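Local coordinates for toluene, o-xylene monooxygenase oxygenase subunit (Pseudomonas stutzeri, PDB 2INC), which forms, probably as the non-catalytic beta subunit, part of the hydroxylase of a bacterial monooxygenase that oxidises toluene and o-xylene, at residues 48-56 against 133-141; 207-218 against 278-289. All blocks are in the same frame, centred on the assembly; numbering follows the deposited sequence.

Contact 1 of 2, residues 48-56 against 133-141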
loop_
_atom_site.group_PDB
_atom_site.type_symbol
_atom_site.label_atom_id
_atom_site.label_comp_id
_atom_site.label_asym_id
_atom_site.label_seq_id
_atom_site.Cartn_x
_atom_site.Cartn_y
_atom_site.Cartn_z
ATOM N N GLN B 48 7.370 -27.012 31.899
ATOM C CA GLN B 48 8.816 -26.994 31.891
ATOM C C GLN B 48 9.294 -28.433 31.590
ATOM O O GLN B 48 10.184 -28.647 30.786
ATOM C CB GLN B 48 9.350 -26.560 33.285
ATOM C CG GLN B 48 8.824 -25.232 33.841
ATOM C CD GLN B 48 9.736 -24.125 33.462
ATOM O OE1 GLN B 48 10.406 -24.203 32.421
ATOM N NE2 GLN B 48 9.864 -23.122 34.329
ATOM N N THR B 49 8.712 -29.408 32.277
ATOM C CA THR B 49 9.007 -30.839 32.061
ATOM C C THR B 49 8.714 -31.330 30.654
ATOM O O THR B 49 9.536 -32.083 30.066
ATOM C CB THR B 49 8.207 -31.688 33.060
ATOM O OG1 THR B 49 8.680 -31.326 34.349
ATOM C CG2 THR B 49 8.511 -33.142 32.886
ATOM N N TRP B 50 7.588 -30.853 30.101
ATOM C CA TRP B 50 7.200 -31.214 28.724
ATOM C C TRP B 50 8.317 -30.764 27.811
ATOM O O TRP B 50 8.783 -31.562 27.011
ATOM C CB TRP B 50 5.920 -30.543 28.334
ATOM C CG TRP B 50 5.447 -31.032 27.016
ATOM C CD1 TRP B 50 5.983 -30.730 25.781
ATOM C CD2 TRP B 50 4.362 -31.930 26.778
ATOM N NE1 TRP B 50 5.258 -31.354 24.793
ATOM C CE2 TRP B 50 4.295 -32.138 25.377
ATOM C CE3 TRP B 50 3.459 -32.603 27.615
ATOM C CZ2 TRP B 50 3.359 -32.970 24.789
ATOM C CZ3 TRP B 50 2.520 -33.458 27.028
ATOM C CH2 TRP B 50 2.456 -33.603 25.617
ATOM N N TYR B 51 8.763 -29.513 27.913
ATOM C CA TYR B 51 9.802 -29.028 26.982
ATOM C C TYR B 51 11.189 -29.621 27.192
ATOM O O TYR B 51 11.992 -29.798 26.208
ATOM C CB TYR B 51 9.922 -27.500 26.979
ATOM C CG TYR B 51 8.893 -26.839 26.075
ATOM C CD1 TYR B 51 7.545 -26.855 26.432
ATOM C CD2 TYR B 51 9.230 -26.317 24.835
ATOM C CE1 TYR B 51 6.546 -26.278 25.580
ATOM C CE2 TYR B 51 8.219 -25.717 23.996
ATOM C CZ TYR B 51 6.894 -25.721 24.395
ATOM O OH TYR B 51 5.877 -25.164 23.602
ATOM N N LYS B 52 11.544 -29.881 28.447
ATOM C CA LYS B 52 12.825 -30.572 28.677
ATOM C C LYS B 52 12.805 -31.974 28.123
ATOM O O LYS B 52 13.773 -32.413 27.528
ATOM C CB LYS B 52 13.172 -30.589 30.159
ATOM C CG LYS B 52 13.359 -29.147 30.683
ATOM C CD LYS B 52 13.947 -29.172 32.100
ATOM C CE LYS B 52 12.949 -29.754 33.060
ATOM N NZ LYS B 52 13.470 -29.554 34.449
ATOM N N LYS B 53 11.692 -32.678 28.290
ATOM C CA LYS B 53 11.649 -34.050 27.802
ATOM C C LYS B 53 11.546 -34.126 26.264
ATOM O O LYS B 53 12.255 -34.939 25.668
ATOM C CB LYS B 53 10.531 -34.831 28.487
ATOM C CG LYS B 53 10.352 -36.246 27.976
ATOM C CD LYS B 53 9.472 -37.030 28.943
ATOM C CE LYS B 53 9.150 -38.450 28.427
ATOM N NZ LYS B 53 10.367 -39.322 28.447
ATOM N N TYR B 54 10.721 -33.267 25.629
ATOM C CA TYR B 54 10.323 -33.473 24.250
ATOM C C TYR B 54 11.036 -32.520 23.302
ATOM O O TYR B 54 11.072 -32.784 22.108
ATOM C CB TYR B 54 8.790 -33.410 24.101
ATOM C CG TYR B 54 8.065 -34.507 24.879
ATOM C CD1 TYR B 54 8.408 -35.846 24.736
ATOM C CD2 TYR B 54 7.039 -34.207 25.740
ATOM C CE1 TYR B 54 7.755 -36.849 25.428
ATOM C CE2 TYR B 54 6.357 -35.217 26.431
ATOM C CZ TYR B 54 6.734 -36.524 26.252
ATOM O OH TYR B 54 6.068 -37.517 26.923
ATOM N N CYS B 55 11.601 -31.411 23.807
ATOM C CA CYS B 55 12.431 -30.596 22.935
ATOM C C CYS B 55 13.900 -30.945 23.298
ATOM O O CYS B 55 14.577 -31.572 22.514
ATOM C CB CYS B 55 12.088 -29.085 23.059
ATOM S SG CYS B 55 13.173 -28.047 22.011
ATOM N N PHE B 56 14.345 -30.596 24.514
ATOM C CA PHE B 56 15.770 -30.656 24.879
ATOM C C PHE B 56 16.360 -32.058 24.856
ATOM O O PHE B 56 17.480 -32.230 24.358
ATOM C CB PHE B 56 16.074 -29.929 26.209
ATOM C CG PHE B 56 15.718 -28.478 26.163
ATOM C CD1 PHE B 56 16.228 -27.677 25.155
ATOM C CD2 PHE B 56 14.843 -27.916 27.076
ATOM C CE1 PHE B 56 15.884 -26.322 25.059
ATOM C CE2 PHE B 56 14.466 -26.541 26.989
ATOM C CZ PHE B 56 15.011 -25.741 25.996
ATOM N N VAL B 133 0.931 -28.352 13.623
ATOM C CA VAL B 133 0.897 -27.242 14.561
ATOM C C VAL B 133 1.480 -27.724 15.909
ATOM O O VAL B 133 1.928 -26.913 16.724
ATOM C CB VAL B 133 -0.550 -26.642 14.729
ATOM C CG1 VAL B 133 -1.325 -27.396 15.699
ATOM C CG2 VAL B 133 -0.505 -25.114 15.022
ATOM N N TYR B 134 1.480 -29.037 16.130
ATOM C CA TYR B 134 2.273 -29.551 17.262
ATOM C C TYR B 134 3.766 -29.405 17.000
ATOM O O TYR B 134 4.497 -28.890 17.877
ATOM C CB TYR B 134 1.864 -30.951 17.724
ATOM C CG TYR B 134 2.763 -31.366 18.859
ATOM C CD1 TYR B 134 3.833 -32.270 18.636
ATOM C CD2 TYR B 134 2.651 -30.765 20.101
ATOM C CE1 TYR B 134 4.699 -32.612 19.685
ATOM C CE2 TYR B 134 3.551 -31.106 21.173
ATOM C CZ TYR B 134 4.545 -32.021 20.922
ATOM O OH TYR B 134 5.421 -32.331 21.969
ATOM N N ILE B 135 4.228 -29.724 15.799
ATOM C CA ILE B 135 5.681 -29.488 15.479
ATOM C C ILE B 135 6.067 -28.027 15.740
ATOM O O ILE B 135 7.117 -27.734 16.346
ATOM C CB ILE B 135 6.011 -29.942 14.044
ATOM C CG1 ILE B 135 5.753 -31.456 13.980
ATOM C CG2 ILE B 135 7.478 -29.546 13.572
ATOM C CD1 ILE B 135 5.714 -32.158 12.577
ATOM N N HIS B 136 5.228 -27.110 15.271
ATOM C CA HIS B 136 5.421 -25.679 15.518
ATOM C C HIS B 136 5.876 -25.415 16.933
ATOM O O HIS B 136 6.872 -24.733 17.146
ATOM C CB HIS B 136 4.100 -24.934 15.232
ATOM C CG HIS B 136 4.092 -23.511 15.687
ATOM N ND1 HIS B 136 3.914 -22.461 14.820
ATOM C CD2 HIS B 136 4.268 -22.964 16.913
ATOM C CE1 HIS B 136 3.939 -21.325 15.502
ATOM N NE2 HIS B 136 4.163 -21.606 16.772
ATOM N N GLN B 137 5.108 -25.897 17.912
ATOM C CA GLN B 137 5.243 -25.421 19.278
ATOM C C GLN B 137 6.377 -26.146 20.054
ATOM O O GLN B 137 6.795 -25.688 21.123
ATOM C CB GLN B 137 3.886 -25.513 19.997
ATOM C CG GLN B 137 3.402 -26.899 20.249
ATOM C CD GLN B 137 1.890 -26.932 20.492
ATOM O OE1 GLN B 137 1.056 -26.942 19.553
ATOM N NE2 GLN B 137 1.540 -26.963 21.700
ATOM N N ILE B 138 6.903 -27.245 19.522
ATOM C CA ILE B 138 7.989 -27.979 20.230
ATOM C C ILE B 138 9.334 -27.936 19.456
ATOM O O ILE B 138 10.363 -28.365 20.000
ATOM C CB ILE B 138 7.509 -29.434 20.480
ATOM C CG1 ILE B 138 8.265 -30.197 21.590
ATOM C CG2 ILE B 138 7.478 -30.219 19.158
ATOM C CD1 ILE B 138 8.176 -29.575 23.021
ATOM N N ALA B 139 9.350 -27.417 18.236
ATOM C CA ALA B 139 10.645 -27.325 17.501
ATOM C C ALA B 139 11.648 -26.438 18.257
ATOM O O ALA B 139 11.252 -25.447 18.896
ATOM C CB ALA B 139 10.452 -26.759 16.082
ATOM N N PRO B 140 12.969 -26.765 18.162
ATOM C CA PRO B 140 13.965 -25.960 18.871
ATOM C C PRO B 140 14.543 -24.667 18.240
ATOM O O PRO B 140 15.489 -24.115 18.813
ATOM C CB PRO B 140 15.109 -26.958 19.072
ATOM C CG PRO B 140 15.039 -27.811 17.820
ATOM C CD PRO B 140 13.596 -27.908 17.448
ATOM N N ALA B 141 14.052 -24.198 17.098
ATOM C CA ALA B 141 14.553 -23.004 16.431
ATOM C C ALA B 141 13.359 -22.345 15.756
ATOM O O ALA B 141 12.526 -23.042 15.139
ATOM C CB ALA B 141 15.525 -23.359 15.396
#
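Ile138 is the apolar knob of this contact, set in a hole made by Trp50, Tyr51, Tyr54 and Cys55. With CG1 anti to the backbone N (chi1 -160°), its CD1 methyl reaches in over one face of the Tyr51 ring, a CH-pi contact of 4.0 Å to the centroid. The same methyl, Ile138 CD1, meets the edge of the Trp50 indole, 3.7 Å from Trp50 CD1. A branched chain with a flexible tip suits this mixed aromatic and aliphatic socket. Cys55 SG lies 3.7 Å from Pro140 CB; a small side chain suits this place, where the backbones approach (Cys55 CA to Ile138 CA 5.8 Å).

Two polar bonds frame this core. Trp50 NE1 donates at 3.0 Å to Tyr134 OH, which lies near the indole plane, in a bond bent to 143° at the hydrogen; the same hydroxyl bonds the backbone oxygen of Trp206. Tyr51 OH gives its proton to Gln137 O at 2.7 Å, from above the carbonyl plane, and also bonds a basic side chain of another protein subunit. A leucine in place of Trp50 has no N-H, and would probably leave Tyr134 OH with only Trp206 O of the partners described and a gap beside the Ile138 methyl.

This is knobs-into-holes packing between two steeply crossing helices (-103°), fastening helix 46-56 across the C-terminal end of helix 121-138 in the all-helical, ferritin-like fold.

Contact 2 of 2, residues 207-218 against 278-289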
loop_
_atom_site.group_PDB
_atom_site.type_symbol
_atom_site.label_atom_id
_atom_site.label_comp_id
_atom_site.label_asym_id
_atom_site.label_seq_id
_atom_site.Cartn_x
_atom_site.Cartn_y
_atom_site.Cartn_z
ATOM N N ASP B 207 7.994 -36.153 21.090
ATOM C CA ASP B 207 9.362 -35.753 20.862
ATOM C C ASP B 207 9.410 -34.968 19.566
ATOM O O ASP B 207 8.857 -35.419 18.568
ATOM C CB ASP B 207 10.197 -36.996 20.752
ATOM C CG ASP B 207 11.638 -36.686 20.541
ATOM O OD1 ASP B 207 12.388 -36.745 21.528
ATOM O OD2 ASP B 207 12.008 -36.340 19.411
ATOM N N TRP B 208 10.060 -33.809 19.553
ATOM C CA TRP B 208 9.959 -32.971 18.359
ATOM C C TRP B 208 10.456 -33.682 17.114
ATOM O O TRP B 208 9.821 -33.586 16.026
ATOM C CB TRP B 208 10.612 -31.597 18.553
ATOM C CG TRP B 208 12.112 -31.535 18.295
ATOM C CD1 TRP B 208 13.089 -31.723 19.186
ATOM C CD2 TRP B 208 12.745 -31.300 17.032
ATOM N NE1 TRP B 208 14.330 -31.595 18.574
ATOM C CE2 TRP B 208 14.131 -31.339 17.248
ATOM C CE3 TRP B 208 12.262 -31.031 15.746
ATOM C CZ2 TRP B 208 15.057 -31.104 16.229
ATOM C CZ3 TRP B 208 13.190 -30.824 14.703
ATOM C CH2 TRP B 208 14.569 -30.884 14.962
ATOM N N GLY B 209 11.573 -34.411 17.269
ATOM C CA GLY B 209 12.211 -35.087 16.111
ATOM C C GLY B 209 11.380 -36.268 15.649
ATOM O O GLY B 209 11.237 -36.522 14.461
ATOM N N GLU B 210 10.818 -37.005 16.586
ATOM C CA GLU B 210 9.865 -38.056 16.203
ATOM C C GLU B 210 8.620 -37.514 15.529
ATOM O O GLU B 210 8.089 -38.138 14.584
ATOM C CB GLU B 210 9.441 -38.917 17.380
ATOM C CG GLU B 210 8.893 -40.226 16.817
ATOM C CD GLU B 210 8.524 -41.255 17.867
ATOM O OE1 GLU B 210 8.609 -40.953 19.076
ATOM O OE2 GLU B 210 8.162 -42.382 17.452
ATOM N N ALA B 211 8.119 -36.383 16.031
ATOM C CA ALA B 211 6.918 -35.750 15.456
ATOM C C ALA B 211 7.159 -35.330 14.048
ATOM O O ALA B 211 6.351 -35.611 13.159
ATOM C CB ALA B 211 6.457 -34.530 16.317
ATOM N N PHE B 212 8.285 -34.673 13.823
ATOM C CA PHE B 212 8.717 -34.359 12.489
ATOM C C PHE B 212 8.808 -35.581 11.569
ATOM O O PHE B 212 8.358 -35.537 10.417
ATOM C CB PHE B 212 10.033 -33.604 12.565
ATOM C CG PHE B 212 10.715 -33.410 11.224
ATOM C CD1 PHE B 212 10.214 -32.508 10.292
ATOM C CD2 PHE B 212 11.853 -34.124 10.927
ATOM C CE1 PHE B 212 10.815 -32.329 9.051
ATOM C CE2 PHE B 212 12.487 -33.957 9.674
ATOM C CZ PHE B 212 11.959 -33.042 8.749
ATOM N N THR B 213 9.448 -36.655 12.040
ATOM C CA THR B 213 9.581 -37.858 11.217
ATOM C C THR B 213 8.218 -38.474 10.972
ATOM O O THR B 213 7.818 -38.726 9.829
ATOM C CB THR B 213 10.548 -38.849 11.896
ATOM O OG1 THR B 213 11.802 -38.183 12.104
ATOM C CG2 THR B 213 10.742 -40.097 11.024
ATOM N N ALA B 214 7.451 -38.686 12.029
ATOM C CA ALA B 214 6.198 -39.346 11.850
ATOM C C ALA B 214 5.262 -38.563 10.948
ATOM O O ALA B 214 4.628 -39.158 10.059
ATOM C CB ALA B 214 5.548 -39.713 13.219
ATOM N N ILE B 215 5.185 -37.241 11.125
ATOM C CA ILE B 215 4.212 -36.440 10.343
ATOM C C ILE B 215 4.770 -36.076 8.969
ATOM O O ILE B 215 4.114 -36.272 7.956
ATOM C CB ILE B 215 3.864 -35.124 11.070
ATOM C CG1 ILE B 215 3.229 -35.400 12.418
ATOM C CG2 ILE B 215 2.954 -34.269 10.192
ATOM C CD1 ILE B 215 1.941 -36.158 12.292
ATOM N N ASN B 216 5.979 -35.551 8.933
ATOM C CA ASN B 216 6.443 -34.958 7.684
ATOM C C ASN B 216 7.158 -35.970 6.845
ATOM O O ASN B 216 7.179 -35.856 5.588
ATOM C CB ASN B 216 7.380 -33.775 7.926
ATOM C CG ASN B 216 6.621 -32.419 7.948
ATOM O OD1 ASN B 216 5.474 -32.368 8.345
ATOM N ND2 ASN B 216 7.279 -31.347 7.525
ATOM N N LEU B 217 7.822 -36.924 7.502
ATOM C CA LEU B 217 8.663 -37.818 6.679
ATOM C C LEU B 217 7.930 -39.074 6.291
ATOM O O LEU B 217 8.262 -39.681 5.270
ATOM C CB LEU B 217 10.021 -38.134 7.341
ATOM C CG LEU B 217 10.963 -36.954 7.620
ATOM C CD1 LEU B 217 12.322 -37.428 8.116
ATOM C CD2 LEU B 217 11.090 -36.104 6.454
ATOM N N VAL B 218 6.921 -39.447 7.076
ATOM C CA VAL B 218 6.251 -40.722 6.868
ATOM C C VAL B 218 4.786 -40.529 6.522
ATOM O O VAL B 218 4.355 -40.940 5.448
ATOM C CB VAL B 218 6.395 -41.685 8.095
ATOM C CG1 VAL B 218 5.578 -42.974 7.880
ATOM C CG2 VAL B 218 7.909 -42.007 8.335
ATOM N N LEU B 278 17.137 -41.048 12.732
ATOM C CA LEU B 278 16.049 -40.818 11.778
ATOM C C LEU B 278 15.608 -42.126 11.117
ATOM O O LEU B 278 14.402 -42.377 10.963
ATOM C CB LEU B 278 16.449 -39.793 10.733
ATOM C CG LEU B 278 16.539 -38.349 11.245
ATOM C CD1 LEU B 278 17.294 -37.542 10.264
ATOM C CD2 LEU B 278 15.174 -37.674 11.520
ATOM N N GLN B 279 16.571 -42.998 10.772
ATOM C CA GLN B 279 16.215 -44.285 10.152
ATOM C C GLN B 279 15.480 -45.204 11.078
ATOM O O GLN B 279 14.621 -45.965 10.637
ATOM C CB GLN B 279 17.445 -44.959 9.593
ATOM C CG GLN B 279 17.968 -44.216 8.440
ATOM C CD GLN B 279 19.253 -44.830 7.932
ATOM O OE1 GLN B 279 20.105 -45.267 8.704
ATOM N NE2 GLN B 279 19.405 -44.844 6.630
ATOM N N LYS B 280 15.773 -45.119 12.363
ATOM C CA LYS B 280 15.067 -45.925 13.349
ATOM C C LYS B 280 13.638 -45.472 13.525
ATOM O O LYS B 280 12.727 -46.286 13.752
ATOM C CB LYS B 280 15.765 -45.859 14.696
ATOM C CG LYS B 280 15.206 -46.834 15.748
ATOM C CD LYS B 280 15.824 -46.699 17.213
ATOM C CE LYS B 280 17.355 -46.437 17.245
ATOM N NZ LYS B 280 18.103 -47.035 16.069
ATOM N N TRP B 281 13.423 -44.166 13.486
ATOM C CA TRP B 281 12.035 -43.652 13.592
ATOM C C TRP B 281 11.239 -43.971 12.328
ATOM O O TRP B 281 10.084 -44.402 12.408
ATOM C CB TRP B 281 12.045 -42.137 13.845
ATOM C CG TRP B 281 12.313 -41.741 15.258
ATOM C CD1 TRP B 281 11.996 -42.439 16.401
ATOM C CD2 TRP B 281 12.873 -40.504 15.686
ATOM N NE1 TRP B 281 12.377 -41.716 17.518
ATOM C CE2 TRP B 281 12.893 -40.514 17.104
ATOM C CE3 TRP B 281 13.361 -39.375 15.008
ATOM C CZ2 TRP B 281 13.396 -39.448 17.852
ATOM C CZ3 TRP B 281 13.874 -38.315 15.765
ATOM C CH2 TRP B 281 13.889 -38.373 17.167
ATOM N N VAL B 282 11.877 -43.796 11.178
ATOM C CA VAL B 282 11.293 -44.171 9.882
ATOM C C VAL B 282 10.910 -45.666 9.926
ATOM O O VAL B 282 9.798 -46.038 9.525
ATOM C CB VAL B 282 12.229 -43.812 8.678
ATOM C CG1 VAL B 282 11.781 -44.519 7.404
ATOM C CG2 VAL B 282 12.234 -42.277 8.390
ATOM N N ALA B 283 11.783 -46.520 10.495
ATOM C CA ALA B 283 11.494 -47.959 10.502
ATOM C C ALA B 283 10.356 -48.316 11.415
ATOM O O ALA B 283 9.638 -49.276 11.128
ATOM C CB ALA B 283 12.751 -48.812 10.807
ATOM N N LYS B 284 10.146 -47.526 12.473
ATOM C CA LYS B 284 8.993 -47.718 13.385
ATOM C C LYS B 284 7.669 -47.357 12.700
ATOM O O LYS B 284 6.654 -48.041 12.886
ATOM C CB LYS B 284 9.205 -46.856 14.647
ATOM C CG LYS B 284 7.996 -46.681 15.564
ATOM C CD LYS B 284 8.293 -45.718 16.745
ATOM C CE LYS B 284 7.018 -45.538 17.553
ATOM N NZ LYS B 284 7.210 -44.790 18.806
ATOM N N TRP B 285 7.684 -46.257 11.941
ATOM C CA TRP B 285 6.439 -45.640 11.409
ATOM C C TRP B 285 6.085 -46.179 10.009
ATOM O O TRP B 285 4.886 -46.317 9.676
ATOM C CB TRP B 285 6.506 -44.082 11.467
ATOM C CG TRP B 285 6.420 -43.591 12.858
ATOM C CD1 TRP B 285 7.449 -43.204 13.674
ATOM C CD2 TRP B 285 5.219 -43.506 13.665
ATOM N NE1 TRP B 285 6.957 -42.889 14.935
ATOM C CE2 TRP B 285 5.595 -43.045 14.937
ATOM C CE3 TRP B 285 3.876 -43.748 13.408
ATOM C CZ2 TRP B 285 4.679 -42.858 15.970
ATOM C CZ3 TRP B 285 2.945 -43.571 14.448
ATOM C CH2 TRP B 285 3.357 -43.113 15.699
ATOM N N GLU B 286 7.119 -46.488 9.203
ATOM C CA GLU B 286 6.932 -47.032 7.839
ATOM C C GLU B 286 5.894 -48.172 7.693
ATOM O O GLU B 286 5.086 -48.149 6.759
ATOM C CB GLU B 286 8.289 -47.438 7.212
ATOM C CG GLU B 286 8.577 -46.715 5.907
ATOM C CD GLU B 286 9.770 -47.300 5.109
ATOM O OE1 GLU B 286 10.174 -46.717 4.066
ATOM O OE2 GLU B 286 10.305 -48.352 5.543
ATOM N N PRO B 287 5.909 -49.185 8.579
ATOM C CA PRO B 287 4.887 -50.245 8.450
ATOM C C PRO B 287 3.422 -49.782 8.594
ATOM O O PRO B 287 2.525 -50.344 7.940
ATOM C CB PRO B 287 5.207 -51.177 9.633
ATOM C CG PRO B 287 6.595 -50.893 9.997
ATOM C CD PRO B 287 6.798 -49.446 9.725
ATOM N N LEU B 288 3.173 -48.792 9.457
ATOM C CA LEU B 288 1.806 -48.204 9.580
ATOM C C LEU B 288 1.411 -47.406 8.363
ATOM O O LEU B 288 0.227 -47.348 8.020
ATOM C CB LEU B 288 1.688 -47.289 10.790
ATOM C CG LEU B 288 1.445 -47.937 12.146
ATOM C CD1 LEU B 288 1.500 -46.881 13.246
ATOM C CD2 LEU B 288 0.111 -48.648 12.175
ATOM N N ALA B 289 2.393 -46.770 7.731
ATOM C CA ALA B 289 2.169 -46.056 6.477
ATOM C C ALA B 289 1.845 -47.044 5.347
ATOM O O ALA B 289 0.990 -46.773 4.518
ATOM C CB ALA B 289 3.403 -45.250 6.092
#
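Glu210 faces Trp281 and Ala214 faces Trp285 where helices 208-218 and 278-289 cross at -50°, their axes 9.4 Å apart. Gly209 lets the Trp281 ring lie against bare backbone, since a CB there would clash; Asp207 caps the helix, its OD2 also bonded to Ser58. The extended chain of Glu210 runs over the same indole, CG 3.8 Å above the centroid of the five-membered ring, with the carboxylate almost parallel to it. OE2 is gripped twice: Lys284 NZ forms a salt bridge at 2.9 Å to its syn lone pair, and Trp285 NE1 donates at 2.8 Å on the anti side, fairly straight at 162°.

The Trp285 ring takes the Ala214 methyl over its face, 3.7 Å from the five-membered centroid, which suits a short side chain. Val218 fits as a knob among Val282, Trp285, Glu286 and Ala289, with CG1 3.6 Å from CB of Ala289. In Thr213 OG1 stands anti to the carbonyl carbon (chi1 -57°) and bonds Gly209 O, placing CG2 against Val282 CG2.

The chemistry grades from a charged clamp to an apolar seam, and the two donors at OE2 probably stabilise Glu210 as a carboxylate while fixing the turn of Trp285.

The two contacts share no helix, yet they abut: Trp208, at the start of helix 208-237, packs on Ile138 and Pro140 of contact 1, and its backbone N probably bonds Tyr54 O at 2.9 Å. Contact 1 is the more buried, although its centre lies about 18 Å from the centre of the chain, against about 13 Å for contact 2; partly, it seems, because a chain of another protein covers one side, as do parts of its own. Contact 2 meets no other chain and is partly open, which fits its salt bridge; between its own segments contact 1 has only neutral hydrogen bonds. The steep crossing ties short helix 46-56 onto a long one; the shallower joins two long helices.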